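Local coordinates for protein Sex comb on midleg CG9495-PA (Drosophila melanogaster, PDB 1PK1) that probably acts in Polycomb-group gene silencing, its SAM domain mediating protein-protein association with SAM domains of partner proteins, at residues 14-26 against 37-51. The protein carries 2 engineered substitutions. Sequence-based numbering, arbitrary orientation.
Sequences PIDWTIEEVIQYI and GDLFRKHEIDGKALL
V22 drives both methyl groups into residues 45-50, the packed part of this contact in the SAM-domain helical bundle, where helix 19-29 packs on helices 37-42 and 47-51; the short segments 19-26 and 37-42 run nearly antiparallel, at 154°. Its CG1, anti to the backbone N (chi1 166°), lies 3.7 Å from L50 CD1 and also reaches the edge of the F40 ring, near the ring plane; CG2 sits 3.4 Å from D46 C. F40 and L50 are buried, and F40 continues onto I72 of helix 66-79, so the packing runs on into the C-terminal helix. The backbones approach closely where residues 14-17 meet the start of helix 47-51: G47 N donates to W17 O at 2.8 Å, and G47 CA, which carries no side chain, comes within 3.2 Å of P14 O. One water accepts from K48 N and lies within hydrogen-bonding distance of I15 O and W17 O.

I19 forms the tight outer border of this packing, over the Schellman turn that ends helix 37-42. Its CD1 is 3.5 Å from E44 CA and its CG2 4.1 Å from R41 CA, while I19 CA points its hydrogen at I45 O, a buried oxygen with no hydrogen-bond partner. An alanine in place of I19 would lose CG1, CG2 and CD1 and is likely to open a gap above E44 and the backbone of R41.

Beyond it the solvent side is polar: R41 grips E20 side-on, NE to OE2 at 3.0 Å and NH2 to OE1, using the syn lone pairs of E20. Both bonds are bent, the oxygens tilted out of the guanidinium plane, with carboxylate and guanidinium planes 23° apart. D38 takes R41 NH1, completing a salt-bridge network. Beneath this surface pair, I23 CD1 rests over the centre of the R41 guanidinium, 3.5 Å from CZ.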
loop_
_atom_site.group_PDB
_atom_site.type_symbol
_atom_site.label_atom_id
_atom_site.label_comp_id
_atom_site.label_asym_id
_atom_site.label_seq_id
_atom_site.Cartn_x
_atom_site.Cartn_y
_atom_site.Cartn_z
ATOM N N PRO B 14 -15.985 -7.546 -12.486
ATOM C CA PRO B 14 -14.987 -8.108 -11.564
ATOM C C PRO B 14 -14.907 -9.615 -11.301
ATOM O O PRO B 14 -13.928 -10.254 -11.680
ATOM C CB PRO B 14 -15.229 -7.309 -10.289
ATOM C CG PRO B 14 -15.469 -5.949 -10.841
ATOM C CD PRO B 14 -16.423 -6.221 -12.001
ATOM N N ILE B 15 -15.914 -10.182 -10.643
ATOM C CA ILE B 15 -15.892 -11.608 -10.322
ATOM C C ILE B 15 -15.608 -12.529 -11.514
ATOM O O ILE B 15 -15.131 -13.650 -11.333
ATOM C CB ILE B 15 -17.217 -12.058 -9.661
ATOM C CG1 ILE B 15 -17.090 -13.512 -9.190
ATOM C CG2 ILE B 15 -18.370 -11.908 -10.647
ATOM C CD1 ILE B 15 -18.330 -14.071 -8.522
ATOM N N ASP B 16 -15.888 -12.058 -12.724
ATOM C CA ASP B 16 -15.665 -12.861 -13.925
ATOM C C ASP B 16 -14.410 -12.455 -14.689
ATOM O O ASP B 16 -14.196 -12.886 -15.824
ATOM C CB ASP B 16 -16.878 -12.757 -14.855
ATOM C CG ASP B 16 -18.161 -13.207 -14.190
ATOM O OD1 ASP B 16 -18.197 -14.344 -13.675
ATOM O OD2 ASP B 16 -19.137 -12.427 -14.188
ATOM N N TRP B 17 -13.577 -11.628 -14.069
ATOM C CA TRP B 17 -12.356 -11.170 -14.714
ATOM C C TRP B 17 -11.288 -12.243 -14.836
ATOM O O TRP B 17 -11.155 -13.101 -13.971
ATOM C CB TRP B 17 -11.763 -9.988 -13.951
ATOM C CG TRP B 17 -12.539 -8.716 -14.089
ATOM C CD1 TRP B 17 -13.614 -8.491 -14.898
ATOM C CD2 TRP B 17 -12.268 -7.480 -13.424
ATOM N NE1 TRP B 17 -14.030 -7.186 -14.781
ATOM C CE2 TRP B 17 -13.219 -6.542 -13.882
ATOM C CE3 TRP B 17 -11.309 -7.070 -12.487
ATOM C CZ2 TRP B 17 -13.242 -5.219 -13.432
ATOM C CZ3 TRP B 17 -11.329 -5.755 -12.040
ATOM C CH2 TRP B 17 -12.292 -4.844 -12.515
ATOM N N THR B 18 -10.530 -12.176 -15.924
ATOM C CA THR B 18 -9.435 -13.106 -16.161
ATOM C C THR B 18 -8.233 -12.489 -15.462
ATOM O O THR B 18 -8.309 -11.353 -14.995
ATOM C CB THR B 18 -9.095 -13.208 -17.652
ATOM O OG1 THR B 18 -8.631 -11.933 -18.117
ATOM C CG2 THR B 18 -10.326 -13.628 -18.458
ATOM N N ILE B 19 -7.132 -13.231 -15.393
ATOM C CA ILE B 19 -5.920 -12.721 -14.773
ATOM C C ILE B 19 -5.464 -11.437 -15.477
ATOM O O ILE B 19 -5.094 -10.459 -14.825
ATOM C CB ILE B 19 -4.780 -13.772 -14.844
ATOM C CG1 ILE B 19 -5.131 -14.978 -13.963
ATOM C CG2 ILE B 19 -3.456 -13.135 -14.429
ATOM C CD1 ILE B 19 -4.200 -16.176 -14.142
ATOM N N GLU B 20 -5.497 -11.426 -16.808
ATOM C CA GLU B 20 -5.070 -10.232 -17.529
ATOM C C GLU B 20 -5.993 -9.036 -17.280
ATOM O O GLU B 20 -5.532 -7.896 -17.219
ATOM C CB GLU B 20 -4.963 -10.512 -19.030
ATOM C CG GLU B 20 -3.792 -11.418 -19.408
ATOM C CD GLU B 20 -2.473 -10.971 -18.782
ATOM O OE1 GLU B 20 -2.195 -9.753 -18.757
ATOM O OE2 GLU B 20 -1.708 -11.844 -18.324
ATOM N N GLU B 21 -7.286 -9.296 -17.131
ATOM C CA GLU B 21 -8.239 -8.218 -16.869
ATOM C C GLU B 21 -7.976 -7.608 -15.492
ATOM O O GLU B 21 -8.117 -6.401 -15.311
ATOM C CB GLU B 21 -9.675 -8.732 -16.957
ATOM C CG GLU B 21 -10.111 -9.059 -18.394
ATOM C CD GLU B 21 -11.549 -9.528 -18.482
ATOM O OE1 GLU B 21 -11.900 -10.514 -17.801
ATOM O OE2 GLU B 21 -12.334 -8.909 -19.235
ATOM N N VAL B 22 -7.602 -8.446 -14.528
ATOM C CA VAL B 22 -7.291 -7.964 -13.179
ATOM C C VAL B 22 -6.039 -7.092 -13.232
ATOM O O VAL B 22 -5.969 -6.030 -12.600
ATOM C CB VAL B 22 -7.035 -9.139 -12.201
ATOM C CG1 VAL B 22 -6.395 -8.628 -10.915
ATOM C CG2 VAL B 22 -8.349 -9.845 -11.881
ATOM N N ILE B 23 -5.042 -7.545 -13.982
ATOM C CA ILE B 23 -3.808 -6.790 -14.107
ATOM C C ILE B 23 -4.058 -5.459 -14.813
ATOM O O ILE B 23 -3.487 -4.439 -14.439
ATOM C CB ILE B 23 -2.744 -7.609 -14.861
ATOM C CG1 ILE B 23 -2.342 -8.808 -13.990
ATOM C CG2 ILE B 23 -1.538 -6.731 -15.196
ATOM C CD1 ILE B 23 -1.319 -9.734 -14.617
ATOM N N GLN B 24 -4.916 -5.471 -15.827
ATOM C CA GLN B 24 -5.246 -4.244 -16.551
ATOM C C GLN B 24 -5.947 -3.258 -15.608
ATOM O O GLN B 24 -5.709 -2.052 -15.674
ATOM C CB GLN B 24 -6.150 -4.557 -17.746
ATOM C CG GLN B 24 -6.706 -3.323 -18.453
ATOM C CD GLN B 24 -5.628 -2.466 -19.094
ATOM O OE1 GLN B 24 -5.891 -1.341 -19.525
ATOM N NE2 GLN B 24 -4.409 -2.993 -19.165
ATOM N N TYR B 25 -6.809 -3.775 -14.733
ATOM C CA TYR B 25 -7.516 -2.922 -13.778
ATOM C C TYR B 25 -6.521 -2.253 -12.836
ATOM O O TYR B 25 -6.522 -1.030 -12.667
ATOM C CB TYR B 25 -8.524 -3.740 -12.961
ATOM C CG TYR B 25 -9.092 -2.977 -11.787
ATOM C CD1 TYR B 25 -9.815 -1.799 -11.984
ATOM C CD2 TYR B 25 -8.883 -3.409 -10.475
ATOM C CE1 TYR B 25 -10.311 -1.071 -10.919
ATOM C CE2 TYR B 25 -9.381 -2.680 -9.392
ATOM C CZ TYR B 25 -10.093 -1.511 -9.628
ATOM O OH TYR B 25 -10.587 -0.762 -8.590
ATOM N N ILE B 26 -5.665 -3.060 -12.219
ATOM C CA ILE B 26 -4.671 -2.529 -11.300
ATOM C C ILE B 26 -3.763 -1.509 -11.985
ATOM O O ILE B 26 -3.615 -0.385 -11.515
ATOM C CB ILE B 26 -3.780 -3.652 -10.724
ATOM C CG1 ILE B 26 -4.636 -4.680 -9.978
ATOM C CG2 ILE B 26 -2.734 -3.054 -9.794
ATOM C CD1 ILE B 26 -5.353 -4.134 -8.766
ATOM N N GLY B 37 2.947 -6.724 -11.826
ATOM C CA GLY B 37 2.102 -7.466 -12.749
ATOM C C GLY B 37 2.408 -8.948 -12.869
ATOM O O GLY B 37 1.497 -9.785 -12.829
ATOM N N ASP B 38 3.684 -9.287 -13.022
ATOM C CA ASP B 38 4.082 -10.682 -13.164
ATOM C C ASP B 38 3.804 -11.494 -11.903
ATOM O O ASP B 38 3.606 -12.706 -11.973
ATOM C CB ASP B 38 5.564 -10.784 -13.532
ATOM C CG ASP B 38 5.847 -10.296 -14.941
ATOM O OD1 ASP B 38 4.899 -10.227 -15.751
ATOM O OD2 ASP B 38 7.021 -9.998 -15.242
ATOM N N LEU B 39 3.783 -10.828 -10.755
ATOM C CA LEU B 39 3.503 -11.513 -9.497
ATOM C C LEU B 39 2.041 -11.951 -9.536
ATOM O O LEU B 39 1.689 -13.042 -9.079
ATOM C CB LEU B 39 3.763 -10.565 -8.322
ATOM C CG LEU B 39 3.735 -11.086 -6.885
ATOM C CD1 LEU B 39 4.606 -12.334 -6.733
ATOM C CD2 LEU B 39 4.231 -9.969 -5.969
ATOM N N PHE B 40 1.185 -11.097 -10.090
ATOM C CA PHE B 40 -0.227 -11.427 -10.210
ATOM C C PHE B 40 -0.406 -12.597 -11.170
ATOM O O PHE B 40 -1.272 -13.447 -10.969
ATOM C CB PHE B 40 -1.027 -10.210 -10.683
ATOM C CG PHE B 40 -1.445 -9.306 -9.564
ATOM C CD1 PHE B 40 -0.492 -8.699 -8.753
ATOM C CD2 PHE B 40 -2.794 -9.111 -9.280
ATOM C CE1 PHE B 40 -0.872 -7.913 -7.667
ATOM C CE2 PHE B 40 -3.190 -8.329 -8.198
ATOM C CZ PHE B 40 -2.228 -7.730 -7.388
ATOM N N ARG B 41 0.426 -12.650 -12.205
ATOM C CA ARG B 41 0.361 -13.755 -13.157
ATOM C C ARG B 41 0.832 -15.034 -12.463
ATOM O O ARG B 41 0.198 -16.086 -12.581
ATOM C CB ARG B 41 1.243 -13.463 -14.377
ATOM C CG ARG B 41 0.806 -12.227 -15.140
ATOM C CD ARG B 41 1.510 -12.081 -16.484
ATOM N NE ARG B 41 0.956 -10.963 -17.251
ATOM C CZ ARG B 41 1.237 -9.683 -17.029
ATOM N NH1 ARG B 41 2.078 -9.335 -16.065
ATOM N NH2 ARG B 41 0.659 -8.744 -17.763
ATOM N N LYS B 42 1.936 -14.921 -11.728
ATOM C CA LYS B 42 2.523 -16.042 -10.992
ATOM C C LYS B 42 1.517 -16.650 -10.011
ATOM O O LYS B 42 1.393 -17.874 -9.911
ATOM C CB LYS B 42 3.762 -15.556 -10.228
ATOM C CG LYS B 42 4.443 -16.593 -9.335
ATOM C CD LYS B 42 5.233 -17.616 -10.127
ATOM C CE LYS B 42 6.107 -18.453 -9.199
ATOM N NZ LYS B 42 6.807 -19.540 -9.929
ATOM N N HIS B 43 0.793 -15.794 -9.295
ATOM C CA HIS B 43 -0.187 -16.261 -8.322
ATOM C C HIS B 43 -1.565 -16.528 -8.915
ATOM O O HIS B 43 -2.502 -16.896 -8.196
ATOM C CB HIS B 43 -0.261 -15.267 -7.158
ATOM C CG HIS B 43 0.918 -15.354 -6.242
ATOM N ND1 HIS B 43 0.948 -16.192 -5.145
ATOM C CD2 HIS B 43 2.148 -14.792 -6.318
ATOM C CE1 HIS B 43 2.144 -16.143 -4.589
ATOM N NE2 HIS B 43 2.893 -15.303 -5.282
ATOM N N GLU B 44 -1.669 -16.359 -10.232
ATOM C CA GLU B 44 -2.909 -16.600 -10.965
ATOM C C GLU B 44 -4.075 -15.856 -10.335
ATOM O O GLU B 44 -5.119 -16.437 -10.039
ATOM C CB GLU B 44 -3.193 -18.107 -11.007
ATOM C CG GLU B 44 -2.192 -18.880 -11.856
ATOM C CD GLU B 44 -2.196 -20.380 -11.580
ATOM O OE1 GLU B 44 -3.200 -20.904 -11.055
ATOM O OE2 GLU B 44 -1.186 -21.032 -11.904
ATOM N N ILE B 45 -3.896 -14.552 -10.159
ATOM C CA ILE B 45 -4.926 -13.728 -9.549
ATOM C C ILE B 45 -5.970 -13.290 -10.570
ATOM O O ILE B 45 -5.804 -12.282 -11.256
ATOM C CB ILE B 45 -4.294 -12.481 -8.868
ATOM C CG1 ILE B 45 -3.243 -12.930 -7.845
ATOM C CG2 ILE B 45 -5.366 -11.656 -8.157
ATOM C CD1 ILE B 45 -3.777 -13.847 -6.757
ATOM N N ASP B 46 -7.035 -14.076 -10.689
ATOM C CA ASP B 46 -8.109 -13.730 -11.601
ATOM C C ASP B 46 -9.140 -12.967 -10.780
ATOM O O ASP B 46 -8.895 -12.656 -9.614
ATOM C CB ASP B 46 -8.720 -14.994 -12.221
ATOM C CG ASP B 46 -9.426 -15.872 -11.203
ATOM O OD1 ASP B 46 -9.119 -15.789 -9.998
ATOM O OD2 ASP B 46 -10.287 -16.670 -11.626
ATOM N N GLY B 47 -10.277 -12.654 -11.391
ATOM C CA GLY B 47 -11.320 -11.920 -10.693
ATOM C C GLY B 47 -11.697 -12.495 -9.340
ATOM O O GLY B 47 -11.705 -11.779 -8.342
ATOM N N LYS B 48 -12.015 -13.786 -9.293
ATOM C CA LYS B 48 -12.394 -14.410 -8.029
ATOM C C LYS B 48 -11.292 -14.295 -6.983
ATOM O O LYS B 48 -11.566 -14.036 -5.815
ATOM C CB LYS B 48 -12.737 -15.887 -8.228
ATOM C CG LYS B 48 -13.243 -16.546 -6.954
ATOM C CD LYS B 48 -13.451 -18.040 -7.115
ATOM C CE LYS B 48 -14.171 -18.612 -5.900
ATOM N NZ LYS B 48 -13.493 -18.242 -4.623
ATOM N N ALA B 49 -10.047 -14.497 -7.405
ATOM C CA ALA B 49 -8.913 -14.413 -6.494
ATOM C C ALA B 49 -8.690 -12.980 -5.997
ATOM O O ALA B 49 -8.374 -12.763 -4.827
ATOM C CB ALA B 49 -7.654 -14.934 -7.183
ATOM N N LEU B 50 -8.860 -12.007 -6.886
ATOM C CA LEU B 50 -8.669 -10.602 -6.518
ATOM C C LEU B 50 -9.561 -10.199 -5.346
ATOM O O LEU B 50 -9.108 -9.609 -4.364
ATOM C CB LEU B 50 -8.983 -9.702 -7.711
ATOM C CG LEU B 50 -8.747 -8.206 -7.493
ATOM C CD1 LEU B 50 -7.243 -7.941 -7.343
ATOM C CD2 LEU B 50 -9.310 -7.421 -8.674
ATOM N N LEU B 51 -10.842 -10.523 -5.458
ATOM C CA LEU B 51 -11.805 -10.177 -4.424
ATOM C C LEU B 51 -11.537 -10.907 -3.113
ATOM O O LEU B 51 -12.025 -10.503 -2.055
ATOM C CB LEU B 51 -13.217 -10.489 -4.923
ATOM C CG LEU B 51 -13.596 -9.790 -6.232
ATOM C CD1 LEU B 51 -14.961 -10.270 -6.699
ATOM C CD2 LEU B 51 -13.593 -8.282 -6.028
HETATM O O HOH W 1 -12.679 -14.564 -12.361
#